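PDB 3KYA: putative phosphatase from Bacteroides thetaiotaomicron, which is a putative phosphatase of unconfirmed function that binds zinc ions and joins an IPT/TIG domain to a probable beta-propeller. Local coordinates for residues 250-262 with 310-322. Residues are numbered along the deposited sequence; the frame is centred on the assembly and turned at random.
Sequences NGATIHPINGELY and SWEFQIFIHPTGK. With EDO (1,2-ethanediol), chain B.
Thr253 OG1 donates to Ile315 O at 2.8 Å, with OG1 lying somewhat off the carbonyl plane. With chi1 at -48°, the threonine's methyl CG2 lies anti to the backbone N and slides past the end of Ile317, running the opposite way. CG2 of that isoleucine presses on Pro256 CD at 3.5 Å, while Ile315 CD1 meets Tyr262 CB. At one end Gln314 NE2 gives an almost straight bond (163°) to Asn250 O, in both the amide and the carbonyl planes. At the other, His255 NE2 donates to Gly321 O at 2.9 Å, on a lone pair. Asn258 N donates to His255 ND1, so the proton sits on NE2, and the two bonds together hold the ring's rotation; a leucine in place of His255 would probably leave Gly321 O and Asn258 N without these mates. One water bridges Gly251 O and Phe313 O, and a second joins Thr253 OG1 to Ile315 N. Further out, Arg143 holds Gln314 OE1, and Tyr339 stacks on His255. Strands 252-254 and 313-317 run nearly parallel (10°), their axes approaching to 6.8 Å, each edging its own four-stranded antiparallel sheet, consistent with innermost strands of adjacent beta-propeller blades; strand 206-211 lies against Ala252 and Ile254, strand 323-328 against Ile315 and Ile317.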
ATOM      1  N   ASN A 250      14.067  31.547  -3.415  1.00 15.07           N
ATOM      2  CA  ASN A 250      14.113  30.427  -2.471  1.00 14.76           C
ATOM      3  C   ASN A 250      14.786  29.186  -3.084  1.00 14.71           C
ATOM      4  O   ASN A 250      14.911  28.166  -2.417  1.00 15.26           O
ATOM      5  CB  ASN A 250      12.710  30.037  -1.997  1.00 14.72           C
ATOM      6  CG  ASN A 250      11.863  31.240  -1.570  1.00 15.70           C
ATOM      7  OD1 ASN A 250      10.715  31.365  -2.004  1.00 16.36           O
ATOM      8  ND2 ASN A 250      12.435  32.139  -0.760  1.00 13.26           N
ATOM      9  N   GLY A 251      15.174  29.256  -4.352  1.00 14.65           N
ATOM     10  CA  GLY A 251      15.818  28.122  -5.010  1.00 14.61           C
ATOM     11  C   GLY A 251      15.891  28.262  -6.517  1.00 14.51           C
ATOM     12  O   GLY A 251      15.122  29.030  -7.117  1.00 13.89           O
ATOM     13  N   ALA A 252      16.828  27.521  -7.113  1.00 14.59           N
ATOM     14  CA  ALA A 252      17.030  27.478  -8.559  1.00 14.79           C
ATOM     15  C   ALA A 252      17.317  26.032  -8.969  1.00 15.25           C
ATOM     16  O   ALA A 252      18.110  25.349  -8.316  1.00 15.30           O
ATOM     17  CB  ALA A 252      18.161  28.413  -8.981  1.00 14.25           C
ATOM     18  N   THR A 253      16.687  25.579 -10.049  1.00 15.78           N
ATOM     19  CA  THR A 253      16.780  24.185 -10.500  1.00 15.98           C
ATOM     20  C   THR A 253      17.005  24.092 -12.005  1.00 15.86           C
ATOM     21  O   THR A 253      16.432  24.884 -12.768  1.00 16.23           O
ATOM     22  CB  THR A 253      15.476  23.425 -10.168  1.00 16.52           C
ATOM     23  OG1 THR A 253      15.112  23.672  -8.800  1.00 17.64           O
ATOM     24  CG2 THR A 253      15.637  21.917 -10.400  1.00 15.47           C
ATOM     25  N   ILE A 254      17.814  23.113 -12.423  1.00 15.09           N
ATOM     26  CA  ILE A 254      18.142  22.867 -13.827  1.00 14.76           C
ATOM     27  C   ILE A 254      17.281  21.749 -14.412  1.00 14.70           C
ATOM     28  O   ILE A 254      17.092  20.702 -13.761  1.00 14.04           O
ATOM     29  CB  ILE A 254      19.654  22.500 -13.979  1.00 15.29           C
ATOM     30  CG1 ILE A 254      20.524  23.733 -13.734  1.00 16.47           C
ATOM     31  CG2 ILE A 254      19.966  21.944 -15.362  1.00 15.16           C
ATOM     32  CD1 ILE A 254      20.437  24.811 -14.837  1.00 15.73           C
ATOM     33  N   HIS A 255      16.749  21.963 -15.620  1.00 14.04           N
ATOM     34  CA  HIS A 255      15.963  20.927 -16.297  1.00 14.52           C
ATOM     35  C   HIS A 255      16.929  19.806 -16.705  1.00 14.98           C
ATOM     36  O   HIS A 255      17.898  20.070 -17.415  1.00 15.35           O
ATOM     37  CB  HIS A 255      15.225  21.466 -17.521  1.00 14.39           C
ATOM     38  CG  HIS A 255      14.182  20.532 -18.039  1.00 14.00           C
ATOM     39  ND1 HIS A 255      14.453  19.553 -18.965  1.00 13.08           N
ATOM     40  CD2 HIS A 255      12.867  20.398 -17.722  1.00 13.39           C
ATOM     41  CE1 HIS A 255      13.349  18.868 -19.216  1.00 15.39           C
ATOM     42  NE2 HIS A 255      12.372  19.358 -18.470  1.00 13.66           N
ATOM     43  N   PRO A 256      16.659  18.562 -16.276  1.00 15.46           N
ATOM     44  CA  PRO A 256      17.620  17.468 -16.501  1.00 15.63           C
ATOM     45  C   PRO A 256      17.811  17.021 -17.952  1.00 15.99           C
ATOM     46  O   PRO A 256      18.805  16.349 -18.239  1.00 16.27           O
ATOM     47  CB  PRO A 256      17.061  16.323 -15.644  1.00 15.83           C
ATOM     48  CG  PRO A 256      15.594  16.607 -15.556  1.00 15.16           C
ATOM     49  CD  PRO A 256      15.454  18.098 -15.557  1.00 15.13           C
ATOM     50  N   ILE A 257      16.909  17.394 -18.858  1.00 15.86           N
ATOM     51  CA  ILE A 257      17.063  17.030 -20.263  1.00 16.56           C
ATOM     52  C   ILE A 257      17.514  18.201 -21.136  1.00 16.75           C
ATOM     53  O   ILE A 257      18.465  18.054 -21.907  1.00 16.88           O
ATOM     54  CB  ILE A 257      15.762  16.448 -20.877  1.00 16.79           C
ATOM     55  CG1 ILE A 257      15.190  15.328 -19.987  1.00 17.36           C
ATOM     56  CG2 ILE A 257      16.024  15.956 -22.308  1.00 16.55           C
ATOM     57  CD1 ILE A 257      16.137  14.173 -19.723  1.00 17.67           C
ATOM     58  N   ASN A 258      16.824  19.339 -21.029  1.00 16.33           N
ATOM     59  CA  ASN A 258      17.094  20.503 -21.885  1.00 16.28           C
ATOM     60  C   ASN A 258      18.055  21.550 -21.307  1.00 15.60           C
ATOM     61  O   ASN A 258      18.514  22.433 -22.034  1.00 15.39           O
ATOM     62  CB  ASN A 258      15.768  21.133 -22.350  1.00 16.22           C
ATOM     63  CG  ASN A 258      14.957  20.192 -23.233  1.00 17.07           C
ATOM     64  OD1 ASN A 258      15.514  19.483 -24.070  1.00 17.02           O
ATOM     65  ND2 ASN A 258      13.625  20.175 -23.048  1.00 15.93           N
ATOM     66  N   GLY A 259      18.298  21.483 -20.000  1.00 15.24           N
ATOM     67  CA  GLY A 259      19.290  22.324 -19.335  1.00 14.87           C
ATOM     68  C   GLY A 259      18.971  23.749 -18.929  1.00 14.47           C
ATOM     69  O   GLY A 259      19.832  24.412 -18.347  1.00 14.28           O
ATOM     70  N   GLU A 260      17.765  24.250 -19.222  1.00 14.18           N
ATOM     71  CA  GLU A 260      17.435  25.616 -18.828  1.00 13.68           C
ATOM     72  C   GLU A 260      17.288  25.694 -17.301  1.00 13.59           C
ATOM     73  O   GLU A 260      17.158  24.667 -16.623  1.00 13.22           O
ATOM     74  CB  GLU A 260      16.191  26.154 -19.573  1.00 13.86           C
ATOM     75  CG  GLU A 260      14.827  25.571 -19.167  1.00 14.17           C
ATOM     76  CD  GLU A 260      14.508  24.217 -19.781  1.00 15.71           C
ATOM     77  OE1 GLU A 260      15.428  23.552 -20.323  1.00 15.40           O
ATOM     78  OE2 GLU A 260      13.310  23.825 -19.726  1.00 15.63           O
ATOM     79  N   LEU A 261      17.314  26.918 -16.781  1.00 13.81           N
ATOM     80  CA  LEU A 261      17.243  27.198 -15.354  1.00 14.08           C
ATOM     81  C   LEU A 261      15.900  27.793 -14.917  1.00 14.46           C
ATOM     82  O   LEU A 261      15.426  28.769 -15.501  1.00 14.44           O
ATOM     83  CB  LEU A 261      18.347  28.181 -14.966  1.00 14.53           C
ATOM     84  CG  LEU A 261      18.478  28.528 -13.473  1.00 14.77           C
ATOM     85  CD1 LEU A 261      18.919  27.315 -12.648  1.00 14.06           C
ATOM     86  CD2 LEU A 261      19.431  29.698 -13.286  1.00 16.31           C
ATOM     87  N   TYR A 262      15.305  27.198 -13.885  1.00 14.12           N
ATOM     88  CA  TYR A 262      14.088  27.710 -13.280  1.00 14.43           C
ATOM     89  C   TYR A 262      14.397  28.235 -11.882  1.00 14.88           C
ATOM     90  O   TYR A 262      15.070  27.559 -11.095  1.00 15.86           O
ATOM     91  CB  TYR A 262      13.000  26.629 -13.255  1.00 14.03           C
ATOM     92  CG  TYR A 262      12.549  26.257 -14.650  1.00 13.90           C
ATOM     93  CD1 TYR A 262      11.634  27.050 -15.349  1.00 12.54           C
ATOM     94  CD2 TYR A 262      13.079  25.146 -15.301  1.00 13.46           C
ATOM     95  CE1 TYR A 262      11.250  26.724 -16.637  1.00 12.97           C
ATOM     96  CE2 TYR A 262      12.692  24.811 -16.580  1.00 13.23           C
ATOM     97  CZ  TYR A 262      11.785  25.604 -17.251  1.00 12.52           C
ATOM     98  OH  TYR A 262      11.424  25.274 -18.533  1.00 13.70           O
ATOM     99  N   SER A 310       3.748  35.905  -1.208  1.00 15.84           N
ATOM    100  CA  SER A 310       4.494  35.409  -0.061  1.00 15.79           C
ATOM    101  C   SER A 310       4.464  33.877  -0.025  1.00 15.43           C
ATOM    102  O   SER A 310       4.089  33.278   0.979  1.00 15.61           O
ATOM    103  CB  SER A 310       3.955  36.025   1.234  1.00 15.59           C
ATOM    104  OG  SER A 310       4.082  37.446   1.188  1.00 15.20           O
ATOM    105  N   TRP A 311       4.871  33.275  -1.143  1.00 15.26           N
ATOM    106  CA  TRP A 311       4.836  31.832  -1.324  1.00 14.90           C
ATOM    107  C   TRP A 311       6.279  31.335  -1.416  1.00 14.88           C
ATOM    108  O   TRP A 311       6.985  31.642  -2.380  1.00 14.68           O
ATOM    109  CB  TRP A 311       4.056  31.502  -2.602  1.00 15.17           C
ATOM    110  CG  TRP A 311       2.919  30.519  -2.368  1.00 15.88           C
ATOM    111  CD1 TRP A 311       2.781  29.252  -2.878  1.00 16.51           C
ATOM    112  CD2 TRP A 311       1.768  30.741  -1.538  1.00 17.03           C
ATOM    113  NE1 TRP A 311       1.604  28.690  -2.426  1.00 17.41           N
ATOM    114  CE2 TRP A 311       0.979  29.575  -1.590  1.00 16.38           C
ATOM    115  CE3 TRP A 311       1.338  31.815  -0.742  1.00 17.71           C
ATOM    116  CZ2 TRP A 311      -0.226  29.457  -0.890  1.00 17.35           C
ATOM    117  CZ3 TRP A 311       0.138  31.698  -0.046  1.00 18.45           C
ATOM    118  CH2 TRP A 311      -0.628  30.531  -0.129  1.00 18.14           C
ATOM    119  N   GLU A 312       6.720  30.613  -0.391  1.00 14.50           N
ATOM    120  CA  GLU A 312       8.094  30.111  -0.322  1.00 15.02           C
ATOM    121  C   GLU A 312       8.157  28.701  -0.876  1.00 14.90           C
ATOM    122  O   GLU A 312       7.558  27.789  -0.294  1.00 15.22           O
ATOM    123  CB  GLU A 312       8.567  30.113   1.126  1.00 14.99           C
ATOM    124  CG  GLU A 312      10.049  29.784   1.280  1.00 15.58           C
ATOM    125  CD  GLU A 312      10.487  29.642   2.717  1.00 16.75           C
ATOM    126  OE1 GLU A 312       9.654  29.755   3.639  1.00 19.57           O
ATOM    127  OE2 GLU A 312      11.692  29.418   2.931  1.00 15.75           O
ATOM    128  N   PHE A 313       8.903  28.490  -1.961  1.00 14.57           N
ATOM    129  CA  PHE A 313       8.936  27.149  -2.564  1.00 14.30           C
ATOM    130  C   PHE A 313      10.156  26.824  -3.399  1.00 14.08           C
ATOM    131  O   PHE A 313      10.847  27.715  -3.889  1.00 13.31           O
ATOM    132  CB  PHE A 313       7.678  26.917  -3.438  1.00 14.27           C
ATOM    133  CG  PHE A 313       7.607  27.772  -4.682  1.00 14.79           C
ATOM    134  CD1 PHE A 313       7.040  29.047  -4.644  1.00 15.94           C
ATOM    135  CD2 PHE A 313       8.072  27.295  -5.901  1.00 14.32           C
ATOM    136  CE1 PHE A 313       6.963  29.831  -5.795  1.00 15.59           C
ATOM    137  CE2 PHE A 313       7.997  28.079  -7.062  1.00 15.82           C
ATOM    138  CZ  PHE A 313       7.447  29.351  -7.000  1.00 14.76           C
ATOM    139  N   GLN A 314      10.380  25.518  -3.560  1.00 14.03           N
ATOM    140  CA  GLN A 314      11.433  24.988  -4.408  1.00 14.12           C
ATOM    141  C   GLN A 314      10.835  24.073  -5.479  1.00 13.82           C
ATOM    142  O   GLN A 314       9.692  23.604  -5.355  1.00 12.47           O
ATOM    143  CB  GLN A 314      12.510  24.265  -3.588  1.00 14.85           C
ATOM    144  CG  GLN A 314      13.230  25.218  -2.674  1.00 15.01           C
ATOM    145  CD  GLN A 314      14.463  24.627  -2.044  1.00 17.34           C
ATOM    146  OE1 GLN A 314      14.498  23.445  -1.673  1.00 15.96           O
ATOM    147  NE2 GLN A 314      15.497  25.454  -1.917  1.00 18.77           N
ATOM    148  N   ILE A 315      11.617  23.857  -6.538  1.00 13.39           N
ATOM    149  CA  ILE A 315      11.201  23.105  -7.715  1.00 13.31           C
ATOM    150  C   ILE A 315      12.006  21.812  -7.822  1.00 13.45           C
ATOM    151  O   ILE A 315      13.253  21.845  -7.853  1.00 13.59           O
ATOM    152  CB  ILE A 315      11.414  23.953  -8.988  1.00 13.59           C
ATOM    153  CG1 ILE A 315      10.694  25.306  -8.862  1.00 14.72           C
ATOM    154  CG2 ILE A 315      10.952  23.211 -10.237  1.00 13.17           C
ATOM    155  CD1 ILE A 315      11.049  26.294  -9.986  1.00 16.00           C
ATOM    156  N   PHE A 316      11.293  20.691  -7.884  1.00 12.75           N
ATOM    157  CA  PHE A 316      11.898  19.356  -7.990  1.00 12.84           C
ATOM    158  C   PHE A 316      11.405  18.716  -9.276  1.00 12.77           C
ATOM    159  O   PHE A 316      10.206  18.408  -9.419  1.00 12.76           O
ATOM    160  CB  PHE A 316      11.548  18.500  -6.760  1.00 12.96           C
ATOM    161  CG  PHE A 316      11.823  19.196  -5.462  1.00 12.14           C
ATOM    162  CD1 PHE A 316      13.120  19.322  -4.984  1.00 12.97           C
ATOM    163  CD2 PHE A 316      10.783  19.745  -4.718  1.00 13.29           C
ATOM    164  CE1 PHE A 316      13.380  19.995  -3.814  1.00 12.09           C
ATOM    165  CE2 PHE A 316      11.040  20.405  -3.524  1.00 13.92           C
ATOM    166  CZ  PHE A 316      12.341  20.532  -3.069  1.00 12.77           C
ATOM    167  N   ILE A 317      12.319  18.542 -10.230  1.00 12.47           N
ATOM    168  CA  ILE A 317      11.958  18.038 -11.563  1.00 12.60           C
ATOM    169  C   ILE A 317      12.213  16.531 -11.687  1.00 12.76           C
ATOM    170  O   ILE A 317      13.254  16.035 -11.266  1.00 13.18           O
ATOM    171  CB  ILE A 317      12.709  18.801 -12.671  1.00 12.78           C
ATOM    172  CG1 ILE A 317      12.493  20.317 -12.514  1.00 11.72           C
ATOM    173  CG2 ILE A 317      12.268  18.325 -14.063  1.00 11.53           C
ATOM    174  CD1 ILE A 317      13.342  21.183 -13.469  1.00 11.63           C
ATOM    175  N   HIS A 318      11.239  15.830 -12.259  1.00 12.49           N
ATOM    176  CA  HIS A 318      11.297  14.395 -12.496  1.00 12.79           C
ATOM    177  C   HIS A 318      12.499  14.087 -13.412  1.00 13.20           C
ATOM    178  O   HIS A 318      12.816  14.888 -14.303  1.00 13.39           O
ATOM    179  CB  HIS A 318       9.977  13.962 -13.140  1.00 12.30           C
ATOM    180  CG  HIS A 318       9.797  12.487 -13.270  1.00 12.29           C
ATOM    181  ND1 HIS A 318      10.207  11.776 -14.377  1.00 12.73           N
ATOM    182  CD2 HIS A 318       9.228  11.586 -12.435  1.00 12.87           C
ATOM    183  CE1 HIS A 318       9.893  10.501 -14.220  1.00 13.13           C
ATOM    184  NE2 HIS A 318       9.289  10.360 -13.052  1.00 12.53           N
ATOM    185  N   PRO A 319      13.169  12.936 -13.209  1.00 13.07           N
ATOM    186  CA  PRO A 319      14.338  12.619 -14.056  1.00 13.52           C
ATOM    187  C   PRO A 319      14.088  12.622 -15.573  1.00 13.36           C
ATOM    188  O   PRO A 319      15.023  12.895 -16.339  1.00 12.49           O
ATOM    189  CB  PRO A 319      14.775  11.228 -13.567  1.00 13.92           C
ATOM    190  CG  PRO A 319      14.198  11.108 -12.170  1.00 13.89           C
ATOM    191  CD  PRO A 319      12.920  11.900 -12.191  1.00 13.10           C
ATOM    192  N   THR A 320      12.865  12.326 -16.006  1.00 12.89           N
ATOM    193  CA  THR A 320      12.526  12.359 -17.428  1.00 13.01           C
ATOM    194  C   THR A 320      12.338  13.795 -17.913  1.00 12.91           C
ATOM    195  O   THR A 320      12.281  14.032 -19.112  1.00 13.17           O
ATOM    196  CB  THR A 320      11.214  11.606 -17.737  1.00 13.36           C
ATOM    197  OG1 THR A 320      10.134  12.252 -17.050  1.00 13.03           O
ATOM    198  CG2 THR A 320      11.296  10.125 -17.324  1.00 13.81           C
ATOM    199  N   GLY A 321      12.209  14.737 -16.977  1.00 12.96           N
ATOM    200  CA  GLY A 321      11.960  16.143 -17.288  1.00 12.65           C
ATOM    201  C   GLY A 321      10.517  16.416 -17.717  1.00 12.87           C
ATOM    202  O   GLY A 321      10.186  17.529 -18.098  1.00 12.54           O
ATOM    203  N   LYS A 322       9.643  15.423 -17.607  1.00 12.76           N
ATOM    204  CA  LYS A 322       8.267  15.558 -18.111  1.00 13.16           C
ATOM    205  C   LYS A 322       7.287  16.252 -17.145  1.00 13.16           C
ATOM    206  O   LYS A 322       6.174  16.631 -17.544  1.00 13.19           O
ATOM    207  CB  LYS A 322       7.752  14.187 -18.543  1.00 13.47           C
ATOM    208  CG  LYS A 322       8.547  13.617 -19.714  1.00 15.52           C
ATOM    209  CD  LYS A 322       7.941  12.371 -20.338  1.00 18.80           C
ATOM    210  CE  LYS A 322       8.858  11.840 -21.459  1.00 21.78           C
ATOM    211  NZ  LYS A 322       8.315  10.631 -22.160  1.00 24.18           N
TER
HETATM  212  C1  EDO B   1      11.311  34.029   2.534  1.00 34.88           C
HETATM  213  O1  EDO B   1      12.576  33.448   2.899  1.00 35.84           O
HETATM  214  C2  EDO B   1      11.531  35.315   1.744  1.00 32.13           C
HETATM  215  O2  EDO B   1      11.913  35.029   0.396  1.00 33.10           O
HETATM  216  O   HOH W   1      12.499  27.817  -6.206  1.00 16.36           O
HETATM  217  O   HOH W   2      13.993  25.512  -6.675  1.00 14.54           O